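PDB 4M7O: iron-binding protein from Staphylococcus epidermidis, which probably binds iron or an iron-containing ligand outside the cell as the solute-binding component of an uptake system. Local coordinates for residues I35-R38 against D44-G47; V108-A113 against K124-L129; K149-V154 against E266-L271; F164-V167 against D172-T175. All blocks are in the same frame, centred on the assembly; numbering follows the deposited sequence.

The four contacts spread over the two lobes and the helix between them that make up this periplasmic binding protein. Interactions 1 and 2 share the lobe built on the five-stranded parallel sheet; their centres lie about 13 Å apart and they touch directly, Ile-35 CD1 of the first meeting Ile-126 CD1 of the second at 3.7 Å. Interaction 4 belongs to the mixed sheet of the other lobe, its centre about 35 Å from that of interaction 1. Interaction 3 involves the far end of the long helix 133-152; its nearest atoms come about 4 Å from those of interaction 4 without touching. In this family the ligand usually binds between the lobes; no ligand is identified here, and the four contacts join parts of the fold.

Interaction 1 of 4, residues I35-R38 against D44-G47; sequences ILYR and DIVG
Tyr-37 OH hydrogen-bonds to Lys-62 NZ, while the ring of the same tyrosine meets Ile-45 CD1 obliquely. Between the segments themselves the meeting is wholly apolar and turns on one methyl group. Ile-45 CD1 comes 3.7 Å from Leu-36 CB and 3.9 Å from Leu-36 CD1, so it lies against both the root and one branch of the leucine. The same methyl reaches the tyrosine ring at CD1 and CE1 of Tyr-37, each 3.9 Å away. Ile-45 gets there with an extended side chain: CG1 stands anti to its carbonyl carbon (chi1 -65°) and CD1 continues outward (chi2 169°), carrying the tip from the strand to the helix. Leu-36 points toward the strand from its first bond onward, whereas Tyr-37 sets off to one side and only its ring closes in.

The leucine and isoleucine are buried and the tyrosine is partly exposed, with Pro-55 and Val-58 packing against it. Leu-36 also meets Ile-25 and Ser-27 of strand 25-27 and Ile-126 of helix 116-129, which packs the helix against the sheet. On another side of the same helix Arg-38 NH2 forms a salt bridge with Glu-142 OE2, tying it to helix 133-152. Backbone bonds from Val-46 to Ile-25 and Lys-63 set strand 45-49 between its two neighbours. Strand 25-27, helix 30-38 and strand 45-49 thus form a beta-alpha-beta crossover, the repeating unit of a Rossmann-like parallel alpha/beta lobe.

Interaction 2 of 4, residues V108-A113 against K124-L129; sequences VYVKDA and KSIGQL
No flat group enters the contact of Val-108 and Val-110 with Ile-126 and Leu-129; four branched aliphatic side chains make it. The aromatic ring of the segment, Tyr-109, leaves the strand on the side turned from this helix and packs on Ala-85 and Lys-90, so neither its faces nor its edges meet residues 124-129.

Two methyl pairs carry the packing. Val-108 and Leu-129 reach toward each other tip to tip, with Val-108 CG2 4.0 Å from Leu-129 CD2. A turn earlier on the helix, Ile-126 crosses Val-110 at about a right angle: Val-110 CG2 lies 4.0 Å from Ile-126 CD1 and 4.2 Å from Ile-126 CG1, resting across the outer end of the isoleucine. In both valines chi1 (175° in Val-108, -177° in Val-110) puts CG1 anti to the backbone N and leaves CG2, anti to the carbonyl carbon, for the helix. Ile-126 sets off to one side, and its extended end then comes nearer.

The inner pair is buried, for Ile-126 also packs on Asn-32, Ile-35 and Leu-36 of helix 30-38. The outer pair is partly exposed, with Leu-129 bordered by Leu-84 and Tyr-22. Val-108 and Val-110 sit on an outermost strand, bonded through the backbone to strand 82-86. Helix 116-129, which follows strand 106-110 in sequence, thereby packs over the edge strand as in the alpha/beta layers of a Rossmann-like lobe.

Interaction 3 of 4, residues K149-V154 against E266-L271; sequences KIINSV and EGLKDL
Ile-150 and Lys-269 bring two helices close together, their CA atoms 6.0 Å apart, in a helix-helix packing between the end of the long interlobe helix 133-152 and the C-terminal helix 264-275 of the binding-protein fold. The tight part centres on Ile-150. Its CG2 rests on the other helix's backbone, 3.8 Å from Lys-269 CA, and its CB meets Leu-268 CD2 at 4.0 Å. The same leucine methyl also reaches Ile-151 CG1 at 4.1 Å, so it lies against two successive isoleucines. Leu-268 is buried, packed further on Met-185 of helix 181-188 and on Leu-189, and this is the inward side of the contact. The stem of Lys-269 belongs to the tight part as well, crossing Ile-150 at about a right angle.

The looser, solvent side begins only with the outer chain of Lys-269. Extended throughout, it leads away from the neighbouring helix beyond CD, leaving its ammonium end outside the packing. A polar tie closes the far end of the contact, where Ser-153 O accepts a hydrogen bond from Arg-272 NH1. What fits the isoleucine to the lysine stem is its bent chain: chi2 of -51° turns the terminal methyl so that Ile-150 CD1 sits 3.9 Å from Lys-269 CB.

Interaction 4 of 4, residues F164-V167 against D172-T175; sequences FMEV and DIYT
Thr-175 OG1 reaches the carbonyl O of Met-165, a selenomethionine, in a beta hairpin formed by strands 162-168 and 174-176, part of the mixed sheet of its lobe. Direct hydrogen bonds come first. Thr-175 OG1 donates to Met-165 O at 2.8 Å, tilted 18° from the carbonyl plane, and Val-167 N donates to Tyr-174 O at 2.8 Å with an N-H...O angle of 154°. A water adds a bridged link: it accepts from Met-165 N at 2.9 Å and donates to Thr-175 OG1 at 2.6 Å. The threonine hydroxyl, anti to its own backbone N (chi1 -176°), thus gives its proton to one peptide group and takes the water's. A CA-H...O contact from Thr-175 CA, 3.1 Å from Met-165 O, adds to the hold on that carbonyl.

Apolar packing occupies both faces. On that of Phe-164, Glu-166 and Thr-175, Phe-164 CE1 lies 3.6 Å from Thr-175 CB, which approaches the ring obliquely. Ile-173 CG2 meets the same ring at its edge, 3.9 Å from Phe-164 CZ, and also touches the stem of Glu-166, whose carboxylate is held by Tyr-228 and Arg-235. On the opposite face Val-167 and Tyr-174 cross at about a right angle, with Val-167 CG2 3.8 Å from Tyr-174 CB.

Interaction 1 of 4, residues I35-R38 against D44-G47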
# COMPACT_ATOMS: atom_id res chain seq x y z
N ILE A 35 5.97 -11.13 -0.88
CA ILE A 35 5.07 -12.26 -1.03
C ILE A 35 5.84 -13.50 -1.53
O ILE A 35 5.61 -14.61 -1.04
CB ILE A 35 3.94 -11.94 -2.03
CG1 ILE A 35 3.03 -10.83 -1.48
CG2 ILE A 35 3.14 -13.19 -2.37
CD1 ILE A 35 2.07 -10.26 -2.51
N LEU A 36 6.72 -13.30 -2.50
CA LEU A 36 7.54 -14.39 -3.04
C LEU A 36 8.36 -15.05 -1.94
O LEU A 36 8.46 -16.27 -1.89
CB LEU A 36 8.47 -13.87 -4.14
CG LEU A 36 7.78 -13.59 -5.47
CD1 LEU A 36 8.73 -12.87 -6.45
CD2 LEU A 36 7.30 -14.93 -6.06
N TYR A 37 8.95 -14.23 -1.07
CA TYR A 37 9.75 -14.76 0.04
C TYR A 37 8.85 -15.54 0.99
O TYR A 37 9.24 -16.61 1.46
CB TYR A 37 10.47 -13.64 0.79
CG TYR A 37 11.91 -13.44 0.37
CD1 TYR A 37 12.24 -12.66 -0.73
CD2 TYR A 37 12.95 -14.01 1.09
CE1 TYR A 37 13.54 -12.46 -1.09
CE2 TYR A 37 14.26 -13.83 0.72
CZ TYR A 37 14.55 -13.05 -0.37
OH TYR A 37 15.85 -12.86 -0.76
N ARG A 38 7.64 -15.04 1.25
CA ARG A 38 6.74 -15.72 2.20
C ARG A 38 6.19 -17.02 1.60
O ARG A 38 5.70 -17.89 2.31
CB ARG A 38 5.61 -14.80 2.67
CG ARG A 38 6.06 -13.66 3.61
CD ARG A 38 6.62 -14.19 4.94
NE ARG A 38 5.65 -15.03 5.64
CZ ARG A 38 4.62 -14.57 6.35
NH1 ARG A 38 4.41 -13.26 6.46
NH2 ARG A 38 3.79 -15.41 6.96
N ASP A 44 14.66 -18.12 -5.48
CA ASP A 44 14.49 -18.27 -6.93
C ASP A 44 14.47 -16.91 -7.61
O ASP A 44 14.26 -16.82 -8.82
CB ASP A 44 13.22 -19.08 -7.25
CG ASP A 44 13.24 -20.48 -6.63
OD1 ASP A 44 14.32 -21.12 -6.59
OD2 ASP A 44 12.17 -20.94 -6.17
N ILE A 45 14.72 -15.87 -6.83
CA ILE A 45 14.65 -14.49 -7.31
C ILE A 45 16.05 -14.04 -7.70
O ILE A 45 16.98 -14.15 -6.88
CB ILE A 45 14.09 -13.56 -6.19
CG1 ILE A 45 12.64 -13.92 -5.87
CG2 ILE A 45 14.16 -12.12 -6.61
CD1 ILE A 45 12.10 -13.23 -4.62
N VAL A 46 16.21 -13.56 -8.93
CA VAL A 46 17.54 -13.14 -9.41
C VAL A 46 17.67 -11.62 -9.44
O VAL A 46 18.78 -11.08 -9.51
CB VAL A 46 17.89 -13.70 -10.82
CG1 VAL A 46 18.08 -15.19 -10.76
CG2 VAL A 46 16.79 -13.36 -11.82
N GLY A 47 16.53 -10.94 -9.40
CA GLY A 47 16.50 -9.49 -9.47
C GLY A 47 15.35 -8.89 -8.68
O GLY A 47 14.25 -9.47 -8.59

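Interaction 2 of 4, residues V108-A113 against K124-L129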
# COMPACT_ATOMS: atom_id res chain seq x y z
N VAL A 108 4.11 -10.73 -15.77
CA VAL A 108 2.84 -10.64 -15.06
C VAL A 108 2.70 -9.35 -14.26
O VAL A 108 3.62 -8.95 -13.54
CB VAL A 108 2.64 -11.84 -14.12
CG1 VAL A 108 1.36 -11.67 -13.29
CG2 VAL A 108 2.57 -13.13 -14.93
N TYR A 109 1.55 -8.69 -14.41
CA TYR A 109 1.24 -7.49 -13.65
C TYR A 109 0.24 -7.79 -12.54
O TYR A 109 -0.96 -7.90 -12.80
CB TYR A 109 0.68 -6.40 -14.58
CG TYR A 109 1.65 -5.96 -15.64
CD1 TYR A 109 2.63 -5.02 -15.36
CD2 TYR A 109 1.59 -6.48 -16.93
CE1 TYR A 109 3.53 -4.60 -16.33
CE2 TYR A 109 2.49 -6.06 -17.92
CZ TYR A 109 3.46 -5.13 -17.60
OH TYR A 109 4.36 -4.70 -18.54
N VAL A 110 0.73 -7.92 -11.31
CA VAL A 110 -0.15 -8.22 -10.19
C VAL A 110 -1.12 -7.06 -9.97
O VAL A 110 -0.70 -5.90 -9.91
CB VAL A 110 0.64 -8.46 -8.90
CG1 VAL A 110 -0.29 -8.83 -7.76
CG2 VAL A 110 1.69 -9.55 -9.12
N LYS A 111 -2.41 -7.36 -9.85
CA LYS A 111 -3.40 -6.30 -9.74
C LYS A 111 -3.12 -5.38 -8.55
O LYS A 111 -2.59 -5.82 -7.53
CB LYS A 111 -4.82 -6.87 -9.70
CG LYS A 111 -5.39 -7.07 -8.30
CD LYS A 111 -6.92 -7.06 -8.32
N ASP A 112 -3.46 -4.11 -8.70
CA ASP A 112 -3.29 -3.11 -7.66
C ASP A 112 -4.38 -3.27 -6.59
O ASP A 112 -5.52 -2.84 -6.79
CB ASP A 112 -3.39 -1.71 -8.28
CG ASP A 112 -2.97 -0.60 -7.33
OD1 ASP A 112 -2.38 -0.89 -6.27
OD2 ASP A 112 -3.22 0.57 -7.67
N ALA A 113 -4.05 -3.88 -5.46
CA ALA A 113 -5.06 -4.13 -4.42
C ALA A 113 -5.45 -2.84 -3.70
O ALA A 113 -4.59 -2.10 -3.22
CB ALA A 113 -4.56 -5.15 -3.42
N LYS A 124 -3.07 -15.35 -3.34
CA LYS A 124 -3.53 -16.55 -4.04
C LYS A 124 -3.14 -16.57 -5.51
O LYS A 124 -2.79 -17.62 -6.04
CB LYS A 124 -5.05 -16.70 -3.91
CG LYS A 124 -5.53 -17.11 -2.53
N SER A 125 -3.22 -15.42 -6.17
CA SER A 125 -2.88 -15.34 -7.60
C SER A 125 -1.43 -15.69 -7.82
O SER A 125 -1.11 -16.48 -8.72
CB SER A 125 -3.15 -13.93 -8.13
OG SER A 125 -4.53 -13.74 -8.37
N ILE A 126 -0.56 -15.12 -6.99
CA ILE A 126 0.87 -15.38 -7.12
C ILE A 126 1.18 -16.82 -6.72
O ILE A 126 2.07 -17.45 -7.29
CB ILE A 126 1.70 -14.41 -6.28
CG1 ILE A 126 1.50 -12.98 -6.79
CG2 ILE A 126 3.20 -14.80 -6.30
CD1 ILE A 126 2.08 -11.93 -5.87
N GLY A 127 0.43 -17.34 -5.75
CA GLY A 127 0.57 -18.73 -5.36
C GLY A 127 0.24 -19.66 -6.51
O GLY A 127 0.95 -20.64 -6.74
N GLN A 128 -0.83 -19.36 -7.24
CA GLN A 128 -1.23 -20.25 -8.32
C GLN A 128 -0.28 -20.12 -9.51
O GLN A 128 -0.02 -21.09 -10.21
CB GLN A 128 -2.66 -19.98 -8.75
CG GLN A 128 -3.13 -20.87 -9.88
CD GLN A 128 -4.64 -20.84 -10.04
OE1 GLN A 128 -5.31 -19.99 -9.47
NE2 GLN A 128 -5.17 -21.78 -10.83
N LEU A 129 0.24 -18.91 -9.71
CA LEU A 129 1.17 -18.64 -10.81
C LEU A 129 2.46 -19.44 -10.65
O LEU A 129 2.97 -20.02 -11.61
CB LEU A 129 1.46 -17.14 -10.88
CG LEU A 129 2.60 -16.68 -11.79
CD1 LEU A 129 2.31 -16.98 -13.25
CD2 LEU A 129 2.92 -15.21 -11.59

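Interaction 3 of 4, residues K149-V154 against E266-L271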
# COMPACT_ATOMS: atom_id res chain seq x y z
N LYS A 149 -6.50 -9.76 14.70
CA LYS A 149 -6.01 -9.36 16.01
C LYS A 149 -6.07 -7.84 16.19
O LYS A 149 -6.52 -7.36 17.22
CB LYS A 149 -4.58 -9.87 16.19
CG LYS A 149 -4.04 -9.77 17.59
CD LYS A 149 -2.75 -10.56 17.73
N ILE A 150 -5.62 -7.08 15.18
CA ILE A 150 -5.70 -5.61 15.24
C ILE A 150 -7.16 -5.12 15.26
O ILE A 150 -7.53 -4.25 16.07
CB ILE A 150 -4.95 -4.93 14.06
CG1 ILE A 150 -3.50 -5.40 13.97
CG2 ILE A 150 -5.01 -3.41 14.18
CD1 ILE A 150 -2.73 -5.32 15.27
N ILE A 151 -7.98 -5.66 14.36
CA ILE A 151 -9.41 -5.36 14.33
C ILE A 151 -10.04 -5.62 15.69
O ILE A 151 -10.82 -4.81 16.19
CB ILE A 151 -10.15 -6.19 13.26
CG1 ILE A 151 -9.67 -5.80 11.86
CG2 ILE A 151 -11.66 -6.04 13.39
CD1 ILE A 151 -10.31 -6.60 10.75
N ASN A 152 -9.69 -6.75 16.30
CA ASN A 152 -10.23 -7.08 17.61
C ASN A 152 -9.65 -6.25 18.76
O ASN A 152 -10.18 -6.27 19.86
CB ASN A 152 -10.09 -8.58 17.91
CG ASN A 152 -11.23 -9.38 17.35
OD1 ASN A 152 -12.30 -9.45 17.96
ND2 ASN A 152 -11.03 -9.99 16.19
N SER A 153 -8.58 -5.52 18.51
CA SER A 153 -7.98 -4.69 19.55
C SER A 153 -8.68 -3.34 19.65
O SER A 153 -8.34 -2.52 20.50
CB SER A 153 -6.51 -4.46 19.26
OG SER A 153 -6.36 -3.66 18.11
N VAL A 154 -9.69 -3.12 18.83
CA VAL A 154 -10.43 -1.88 18.86
C VAL A 154 -11.42 -1.91 20.01
O VAL A 154 -12.23 -2.79 20.09
CB VAL A 154 -11.20 -1.65 17.55
CG1 VAL A 154 -12.14 -0.46 17.65
CG2 VAL A 154 -10.24 -1.49 16.39
N GLU A 266 0.60 -4.57 10.21
CA GLU A 266 1.39 -3.53 10.83
C GLU A 266 0.88 -2.15 10.38
O GLU A 266 0.73 -1.24 11.20
CB GLU A 266 2.87 -3.74 10.54
CG GLU A 266 3.35 -5.13 10.99
CD GLU A 266 4.77 -5.47 10.54
OE1 GLU A 266 5.43 -4.59 9.93
OE2 GLU A 266 5.22 -6.61 10.81
N GLY A 267 0.59 -2.01 9.10
CA GLY A 267 0.01 -0.78 8.59
C GLY A 267 -1.33 -0.48 9.22
O GLY A 267 -1.59 0.64 9.65
N LEU A 268 -2.19 -1.50 9.30
CA LEU A 268 -3.49 -1.35 9.94
C LEU A 268 -3.34 -0.95 11.40
O LEU A 268 -4.13 -0.16 11.91
CB LEU A 268 -4.30 -2.64 9.84
CG LEU A 268 -5.76 -2.55 10.30
CD1 LEU A 268 -6.54 -1.70 9.32
CD2 LEU A 268 -6.38 -3.92 10.41
N LYS A 269 -2.32 -1.49 12.06
CA LYS A 269 -2.07 -1.17 13.47
C LYS A 269 -1.68 0.28 13.65
O LYS A 269 -2.06 0.92 14.64
CB LYS A 269 -0.98 -2.06 14.04
CG LYS A 269 -0.79 -1.89 15.55
CD LYS A 269 0.42 -2.68 16.04
CE LYS A 269 0.59 -2.56 17.54
NZ LYS A 269 1.73 -3.41 18.01
N ASP A 270 -0.89 0.80 12.72
CA ASP A 270 -0.46 2.20 12.78
C ASP A 270 -1.67 3.11 12.74
O ASP A 270 -1.81 4.01 13.57
CB ASP A 270 0.47 2.53 11.61
CG ASP A 270 1.86 1.96 11.80
OD1 ASP A 270 2.15 1.47 12.91
OD2 ASP A 270 2.67 2.02 10.84
N LEU A 271 -2.55 2.85 11.78
CA LEU A 271 -3.78 3.60 11.60
C LEU A 271 -4.67 3.50 12.84
O LEU A 271 -5.29 4.48 13.26
CB LEU A 271 -4.53 3.10 10.36
CG LEU A 271 -5.28 4.16 9.56
CD1 LEU A 271 -4.32 5.26 9.12
CD2 LEU A 271 -5.95 3.53 8.35

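Interaction 4 of 4, residues F164-V167 against D172-T175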
# COMPACT_ATOMS: atom_id res chain seq x y z
N PHE A 164 -10.63 12.24 8.36
CA PHE A 164 -10.31 12.81 7.07
C PHE A 164 -8.92 12.33 6.66
O PHE A 164 -7.95 12.53 7.40
CB PHE A 164 -10.36 14.34 7.13
CG PHE A 164 -9.87 15.01 5.88
CD1 PHE A 164 -10.65 15.03 4.74
CD2 PHE A 164 -8.63 15.62 5.83
CE1 PHE A 164 -10.20 15.64 3.58
CE2 PHE A 164 -8.18 16.23 4.66
CZ PHE A 164 -8.96 16.23 3.54
N MSE A 165 -8.83 11.67 5.51
CA MSE A 165 -7.55 11.19 5.00
C MSE A 165 -7.07 12.20 3.97
O MSE A 165 -7.71 12.40 2.93
CB MSE A 165 -7.70 9.83 4.33
CG MSE A 165 -8.36 8.76 5.18
SE MSE A 165 -7.25 8.12 6.65
CE MSE A 165 -5.71 7.52 5.62
N GLU A 166 -5.95 12.85 4.26
CA GLU A 166 -5.41 13.82 3.32
C GLU A 166 -4.32 13.15 2.50
O GLU A 166 -3.23 12.85 3.03
CB GLU A 166 -4.84 15.01 4.08
CG GLU A 166 -4.32 16.10 3.18
CD GLU A 166 -4.12 17.40 3.92
OE1 GLU A 166 -4.78 17.60 4.98
OE2 GLU A 166 -3.33 18.24 3.45
N VAL A 167 -4.58 12.87 1.22
CA VAL A 167 -3.59 12.10 0.43
C VAL A 167 -2.74 12.96 -0.49
O VAL A 167 -1.80 12.48 -1.11
CB VAL A 167 -4.23 10.96 -0.37
CG1 VAL A 167 -4.96 10.01 0.56
CG2 VAL A 167 -5.17 11.50 -1.45
N ASP A 172 -3.72 21.55 -4.59
CA ASP A 172 -5.08 21.23 -4.16
C ASP A 172 -5.04 20.09 -3.16
O ASP A 172 -4.20 19.19 -3.26
CB ASP A 172 -5.98 20.85 -5.34
CG ASP A 172 -6.27 22.02 -6.28
OD1 ASP A 172 -6.15 23.20 -5.87
OD2 ASP A 172 -6.63 21.73 -7.45
N ILE A 173 -5.97 20.11 -2.21
CA ILE A 173 -6.03 19.04 -1.21
C ILE A 173 -6.84 17.89 -1.78
O ILE A 173 -7.91 18.09 -2.35
CB ILE A 173 -6.73 19.54 0.06
CG1 ILE A 173 -6.01 20.78 0.57
CG2 ILE A 173 -6.79 18.44 1.11
CD1 ILE A 173 -6.74 21.47 1.71
N TYR A 174 -6.34 16.68 -1.60
CA TYR A 174 -7.05 15.49 -2.05
C TYR A 174 -7.34 14.57 -0.89
O TYR A 174 -6.52 14.41 0.01
CB TYR A 174 -6.23 14.72 -3.09
CG TYR A 174 -6.32 15.29 -4.50
CD1 TYR A 174 -5.69 16.49 -4.82
CD2 TYR A 174 -7.01 14.63 -5.50
CE1 TYR A 174 -5.75 17.01 -6.14
CE2 TYR A 174 -7.07 15.14 -6.83
CZ TYR A 174 -6.44 16.33 -7.13
OH TYR A 174 -6.54 16.85 -8.42
N THR A 175 -8.50 13.94 -0.94
CA THR A 175 -8.83 12.97 0.08
C THR A 175 -9.04 11.63 -0.58
O THR A 175 -9.07 11.54 -1.81
CB THR A 175 -10.10 13.35 0.84
OG1 THR A 175 -10.32 12.39 1.89
CG2 THR A 175 -11.29 13.35 -0.09
O HOH W 1 -11.34 11.58 4.15